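PDB 3O1I: sensor protein TorS from Vibrio parahaemolyticus, which probably acts as the phosphorelay histidine kinase of a two-component system, this chain being its sensor domain, bound here to the periplasmic protein TorT. Local coordinates for residues Glu110-Thr115 with Leu169-Leu174; Arg206-Glu211 with Gln218-Leu223. All coordinates share one frame; numbering follows the deposited sequence.

Interaction 1: residues Glu110-Thr115 with Leu169-Leu174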
loop_
_atom_site.group_PDB
_atom_site.type_symbol
_atom_site.label_atom_id
_atom_site.label_comp_id
_atom_site.label_asym_id
_atom_site.label_seq_id
_atom_site.Cartn_x
_atom_site.Cartn_y
_atom_site.Cartn_z
ATOM N N GLU B 110 2.687 6.183 -12.437
ATOM C CA GLU B 110 2.614 5.421 -13.667
ATOM C C GLU B 110 2.873 3.947 -13.374
ATOM O O GLU B 110 2.115 3.072 -13.794
ATOM C CB GLU B 110 3.622 5.965 -14.677
ATOM C CG GLU B 110 3.715 5.151 -15.931
ATOM C CD GLU B 110 4.369 5.910 -17.065
ATOM O OE1 GLU B 110 5.168 6.837 -16.786
ATOM O OE2 GLU B 110 4.098 5.568 -18.239
ATOM N N LEU B 111 3.950 3.684 -12.648
ATOM C CA LEU B 111 4.330 2.327 -12.281
ATOM C C LEU B 111 3.203 1.615 -11.543
ATOM O O LEU B 111 2.982 0.423 -11.702
ATOM C CB LEU B 111 5.562 2.363 -11.397
ATOM C CG LEU B 111 6.092 0.992 -11.003
ATOM C CD1 LEU B 111 6.523 0.206 -12.254
ATOM C CD2 LEU B 111 7.268 1.187 -10.048
ATOM N N GLU B 112 2.479 2.351 -10.729
ATOM C CA GLU B 112 1.402 1.737 -9.987
ATOM C C GLU B 112 0.305 1.307 -10.957
ATOM O O GLU B 112 -0.113 0.161 -10.957
ATOM C CB GLU B 112 0.895 2.731 -8.934
ATOM C CG GLU B 112 -0.133 2.182 -7.992
ATOM C CD GLU B 112 -1.509 2.155 -8.607
ATOM O OE1 GLU B 112 -1.888 3.153 -9.249
ATOM O OE2 GLU B 112 -2.220 1.147 -8.436
ATOM N N GLN B 113 -0.131 2.236 -11.799
ATOM C CA GLN B 113 -1.162 1.995 -12.811
ATOM C C GLN B 113 -0.721 0.900 -13.793
ATOM O O GLN B 113 -1.528 0.065 -14.226
ATOM C CB GLN B 113 -1.452 3.301 -13.572
ATOM C CG GLN B 113 -2.016 4.396 -12.693
ATOM C CD GLN B 113 -2.133 5.718 -13.411
ATOM O OE1 GLN B 113 -1.628 5.861 -14.522
ATOM N NE2 GLN B 113 -2.786 6.706 -12.775
ATOM N N LEU B 114 0.562 0.899 -14.140
ATOM C CA LEU B 114 1.064 -0.111 -15.043
ATOM C C LEU B 114 0.918 -1.495 -14.430
ATOM O O LEU B 114 0.408 -2.410 -15.066
ATOM C CB LEU B 114 2.530 0.143 -15.398
ATOM C CG LEU B 114 3.072 -0.848 -16.446
ATOM C CD1 LEU B 114 2.115 -0.923 -17.625
ATOM C CD2 LEU B 114 4.442 -0.413 -16.924
ATOM N N THR B 115 1.363 -1.666 -13.198
ATOM C CA THR B 115 1.243 -2.974 -12.591
ATOM C C THR B 115 -0.206 -3.299 -12.286
ATOM O O THR B 115 -0.570 -4.469 -12.226
ATOM C CB THR B 115 2.056 -3.078 -11.303
ATOM O OG1 THR B 115 1.621 -2.076 -10.376
ATOM C CG2 THR B 115 3.514 -2.900 -11.605
ATOM N N LEU B 169 3.917 -3.824 -3.995
ATOM C CA LEU B 169 5.188 -3.134 -3.830
ATOM C C LEU B 169 5.232 -1.787 -4.526
ATOM O O LEU B 169 5.787 -0.814 -3.998
ATOM C CB LEU B 169 6.338 -3.985 -4.355
ATOM C CG LEU B 169 6.596 -5.319 -3.667
ATOM C CD1 LEU B 169 8.023 -5.748 -3.968
ATOM C CD2 LEU B 169 6.391 -5.190 -2.172
ATOM N N ALA B 170 4.675 -1.736 -5.727
ATOM C CA ALA B 170 4.655 -0.499 -6.482
ATOM C C ALA B 170 3.794 0.495 -5.714
ATOM O O ALA B 170 4.066 1.688 -5.693
ATOM C CB ALA B 170 4.072 -0.747 -7.888
ATOM N N PHE B 171 2.757 -0.019 -5.077
ATOM C CA PHE B 171 1.821 0.811 -4.335
ATOM C C PHE B 171 2.457 1.362 -3.061
ATOM O O PHE B 171 2.288 2.536 -2.712
ATOM C CB PHE B 171 0.598 -0.031 -3.988
ATOM C CG PHE B 171 -0.428 0.690 -3.186
ATOM C CD1 PHE B 171 -1.194 1.706 -3.757
ATOM C CD2 PHE B 171 -0.667 0.322 -1.864
ATOM C CE1 PHE B 171 -2.196 2.337 -3.017
ATOM C CE2 PHE B 171 -1.668 0.947 -1.117
ATOM C CZ PHE B 171 -2.436 1.958 -1.693
ATOM N N LYS B 172 3.170 0.479 -2.376
ATOM C CA LYS B 172 3.869 0.781 -1.150
ATOM C C LYS B 172 4.861 1.925 -1.395
ATOM O O LYS B 172 5.103 2.751 -0.508
ATOM C CB LYS B 172 4.584 -0.489 -0.712
ATOM C CG LYS B 172 5.746 -0.297 0.240
ATOM C CD LYS B 172 6.300 -1.663 0.647
ATOM C CE LYS B 172 7.424 -1.535 1.661
ATOM N NZ LYS B 172 7.779 -2.885 2.180
ATOM N N MET B 173 5.412 1.964 -2.610
ATOM C CA MET B 173 6.390 2.962 -3.019
ATOM C C MET B 173 5.725 4.312 -3.307
ATOM O O MET B 173 6.254 5.378 -2.973
ATOM C CB MET B 173 7.152 2.450 -4.252
ATOM C CG MET B 173 8.212 3.414 -4.792
ATOM S SD MET B 173 9.133 2.840 -6.256
ATOM C CE MET B 173 9.689 1.122 -5.710
ATOM N N LEU B 174 4.563 4.269 -3.936
ATOM C CA LEU B 174 3.854 5.495 -4.219
ATOM C C LEU B 174 3.527 6.152 -2.884
ATOM O O LEU B 174 3.712 7.340 -2.705
ATOM C CB LEU B 174 2.559 5.203 -4.964
ATOM C CG LEU B 174 1.715 6.458 -5.196
ATOM C CD1 LEU B 174 2.514 7.524 -6.008
ATOM C CD2 LEU B 174 0.448 6.035 -5.906
#

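Interaction 2: residues Arg206-Glu211 with Gln218-Leu223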
loop_
_atom_site.group_PDB
_atom_site.type_symbol
_atom_site.label_atom_id
_atom_site.label_comp_id
_atom_site.label_asym_id
_atom_site.label_seq_id
_atom_site.Cartn_x
_atom_site.Cartn_y
_atom_site.Cartn_z
ATOM N N ARG B 206 12.196 -8.571 -8.901
ATOM C CA ARG B 206 10.953 -9.232 -9.299
ATOM C C ARG B 206 10.506 -8.957 -10.729
ATOM O O ARG B 206 10.182 -9.875 -11.479
ATOM C CB ARG B 206 9.810 -8.814 -8.387
ATOM C CG ARG B 206 9.999 -9.152 -6.939
ATOM C CD ARG B 206 10.013 -10.637 -6.700
ATOM N NE ARG B 206 10.183 -10.920 -5.280
ATOM C CZ ARG B 206 9.355 -10.506 -4.324
ATOM N NH1 ARG B 206 8.275 -9.782 -4.632
ATOM N NH2 ARG B 206 9.619 -10.808 -3.057
ATOM N N VAL B 207 10.466 -7.686 -11.098
ATOM C CA VAL B 207 10.022 -7.302 -12.429
ATOM C C VAL B 207 10.830 -7.968 -13.543
ATOM O O VAL B 207 10.277 -8.464 -14.524
ATOM C CB VAL B 207 10.080 -5.760 -12.598
ATOM C CG1 VAL B 207 11.527 -5.286 -12.721
ATOM C CG2 VAL B 207 9.275 -5.355 -13.800
ATOM N N LEU B 208 12.144 -7.978 -13.364
ATOM C CA LEU B 208 13.071 -8.545 -14.332
ATOM C C LEU B 208 12.699 -9.956 -14.733
ATOM O O LEU B 208 12.797 -10.319 -15.905
ATOM C CB LEU B 208 14.478 -8.549 -13.747
ATOM C CG LEU B 208 15.602 -7.963 -14.598
ATOM C CD1 LEU B 208 15.148 -6.690 -15.353
ATOM C CD2 LEU B 208 16.767 -7.677 -13.666
ATOM N N ALA B 209 12.272 -10.747 -13.756
ATOM C CA ALA B 209 11.902 -12.133 -14.002
ATOM C C ALA B 209 10.498 -12.321 -14.568
ATOM O O ALA B 209 10.084 -13.452 -14.804
ATOM C CB ALA B 209 12.071 -12.951 -12.720
ATOM N N VAL B 210 9.762 -11.231 -14.771
ATOM C CA VAL B 210 8.413 -11.329 -15.330
ATOM C C VAL B 210 8.429 -11.540 -16.850
ATOM O O VAL B 210 9.209 -10.914 -17.580
ATOM C CB VAL B 210 7.565 -10.082 -14.988
ATOM C CG1 VAL B 210 6.453 -9.884 -16.009
ATOM C CG2 VAL B 210 6.956 -10.258 -13.621
ATOM N N GLU B 211 7.549 -12.429 -17.310
ATOM C CA GLU B 211 7.424 -12.792 -18.724
ATOM C C GLU B 211 7.089 -11.661 -19.703
ATOM O O GLU B 211 7.746 -11.528 -20.737
ATOM C CB GLU B 211 6.389 -13.921 -18.873
ATOM C CG GLU B 211 5.939 -14.198 -20.312
ATOM C CD GLU B 211 5.014 -15.412 -20.428
ATOM O OE1 GLU B 211 4.178 -15.624 -19.520
ATOM O OE2 GLU B 211 5.110 -16.151 -21.436
ATOM N N GLN B 218 9.422 -1.480 -19.635
ATOM C CA GLN B 218 8.809 -0.250 -19.139
ATOM C C GLN B 218 8.940 -0.135 -17.620
ATOM O O GLN B 218 9.335 0.907 -17.095
ATOM C CB GLN B 218 7.326 -0.198 -19.502
ATOM C CG GLN B 218 7.016 -0.283 -20.963
ATOM C CD GLN B 218 5.538 -0.397 -21.193
ATOM O OE1 GLN B 218 4.881 -1.274 -20.627
ATOM N NE2 GLN B 218 4.992 0.488 -22.020
ATOM N N MET B 219 8.587 -1.209 -16.920
ATOM C CA MET B 219 8.673 -1.236 -15.466
ATOM C C MET B 219 10.115 -0.993 -15.046
ATOM O O MET B 219 10.388 -0.197 -14.142
ATOM C CB MET B 219 8.173 -2.577 -14.938
ATOM C CG MET B 219 6.664 -2.599 -14.685
ATOM S SD MET B 219 6.044 -4.229 -14.194
ATOM C CE MET B 219 6.407 -4.219 -12.470
ATOM N N SER B 220 11.041 -1.670 -15.713
ATOM C CA SER B 220 12.452 -1.486 -15.415
ATOM C C SER B 220 12.888 -0.049 -15.670
ATOM O O SER B 220 13.707 0.493 -14.947
ATOM C CB SER B 220 13.308 -2.411 -16.271
ATOM O OG SER B 220 13.606 -3.592 -15.572
ATOM N N GLN B 221 12.348 0.566 -16.712
ATOM C CA GLN B 221 12.713 1.938 -17.029
ATOM C C GLN B 221 12.231 2.894 -15.947
ATOM O O GLN B 221 12.935 3.834 -15.586
ATOM C CB GLN B 221 12.126 2.342 -18.378
ATOM C CG GLN B 221 13.170 2.739 -19.418
ATOM C CD GLN B 221 12.807 2.245 -20.816
ATOM O OE1 GLN B 221 11.667 2.407 -21.270
ATOM N NE2 GLN B 221 13.776 1.640 -21.507
ATOM N N LEU B 222 11.033 2.648 -15.426
ATOM C CA LEU B 222 10.483 3.503 -14.396
ATOM C C LEU B 222 11.292 3.349 -13.110
ATOM O O LEU B 222 11.602 4.341 -12.443
ATOM C CB LEU B 222 9.007 3.160 -14.163
ATOM C CG LEU B 222 8.059 3.429 -15.345
ATOM C CD1 LEU B 222 6.834 2.545 -15.264
ATOM C CD2 LEU B 222 7.670 4.903 -15.363
ATOM N N LEU B 223 11.659 2.117 -12.766
ATOM C CA LEU B 223 12.428 1.892 -11.537
ATOM C C LEU B 223 13.831 2.530 -11.569
ATOM O O LEU B 223 14.373 2.932 -10.541
ATOM C CB LEU B 223 12.558 0.396 -11.262
ATOM C CG LEU B 223 11.269 -0.389 -10.977
ATOM C CD1 LEU B 223 11.597 -1.902 -10.877
ATOM C CD2 LEU B 223 10.620 0.140 -9.701
#

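Interaction 1: residues Glu110-Thr115 with Leu169-Leu174
With CG of Leu111 extended trans to its backbone N (chi1 -177°) and OG1 of Thr115 turned between its own backbone N and carbonyl carbon (chi1 58°), the two side chains converge on the methyl of Ala170. Leu111 CG stands 4.1 Å from Ala170 CB, and Thr115 OG1 meets the same CB at 3.7 Å. The methyl also faces backbone, with Glu112 CA 4.2 Å from Ala170 CB. Ala170 and Glu112 are the closest pair of the two segments, CA to CA 5.3 Å. Beside this methyl, the aliphatic stem of Glu112 does the touching: its CG lies near the ring plane of Phe171, at the edge, 4.4 Å from CD1. One turn beyond Ala170, Leu174 brings CD2 to 4.4 Å from the same Glu112 CG. The carboxylate instead makes a salt bridge through OE2 to Arg116 of its own helix. No hydrogen bond joins the two segments; just before Leu169, His167 ND1 makes a weak one with Thr115 OG1. Segment axes 8.7 Å apart, with N-to-C directions at 158°, make this an antiparallel helix pair, joining helices 63-138 and 142-180 in the all-helical TorS sensor domain.

Interaction 2: residues Arg206-Glu211 with Gln218-Leu223
Val207 projects from the last turn of helix 186-208 against Met219, Ser220 and Leu223, and its two methyls divide the work. CG1, placed between the backbone N and carbonyl carbon by a chi1 of 73°, meets Leu223 tip to tip, 3.9 Å from its CD1. Ser220 adds to the surroundings of this methyl, its OG lying 3.9 Å from Val207 CG1. CG2 belongs to Met219. These two side chains run past each other in opposite senses, and the thioether chain bends at its end (chi3 83°), bringing CE back to within 4.0 Å of Val207 CB. The modelled approach of Val207 CG2 to Met219 CB is implausibly close, so its exact value is doubtful; the general packing of valine on methionine is clear.

The contact closes a helical hairpin: helix 186-208 ends, a short connection follows, and helix 213-227 runs back, so that residues 12 to 16 positions apart face each other. Within the turn, Val210 N donates to Val207 O at 2.8 Å, and the same carbonyl accepts a weak hydrogen bond from Ser216 OG. Toward the solvent side, Leu208 leaves its helix alongside the partner segment, but its end comes nearer and CD1 rests 3.5 Å from Ser220 OG. This is a van der Waals touch, and no hydrogen bond joins the two segments. Met219 also packs on Leu166 of helix 142-180 and Thr115 of helix 63-138, so the long helices cover this face. Arg206 and Ala209 pack against Glu180 and Gln187 of a TorT chain, while Glu211, poorly ordered, is modelled in a salt bridge with Arg300 of another TorT chain.

Interactions 1 and 2 touch one another, their centres about 12 Å apart on the same side of the chain's centre. Helix 213-227 provides the junction: Leu111 packs on both Met219 and Leu223, Thr115 meets the methyl end of Met219, and Glu110 lies against Leu222. Both contacts are largely buried, lack hydrogen bonds across their segments and pair consecutive helices. In interaction 1 the segments lie 54 residues apart, well along long helices, and an alanine meets a threonine hydroxyl and a glutamate stem, with no touching residue exposed. In interaction 2 they lie only seven apart, close to the turn, and valine-methionine-leucine packing grades into an exposed edge at Leu208.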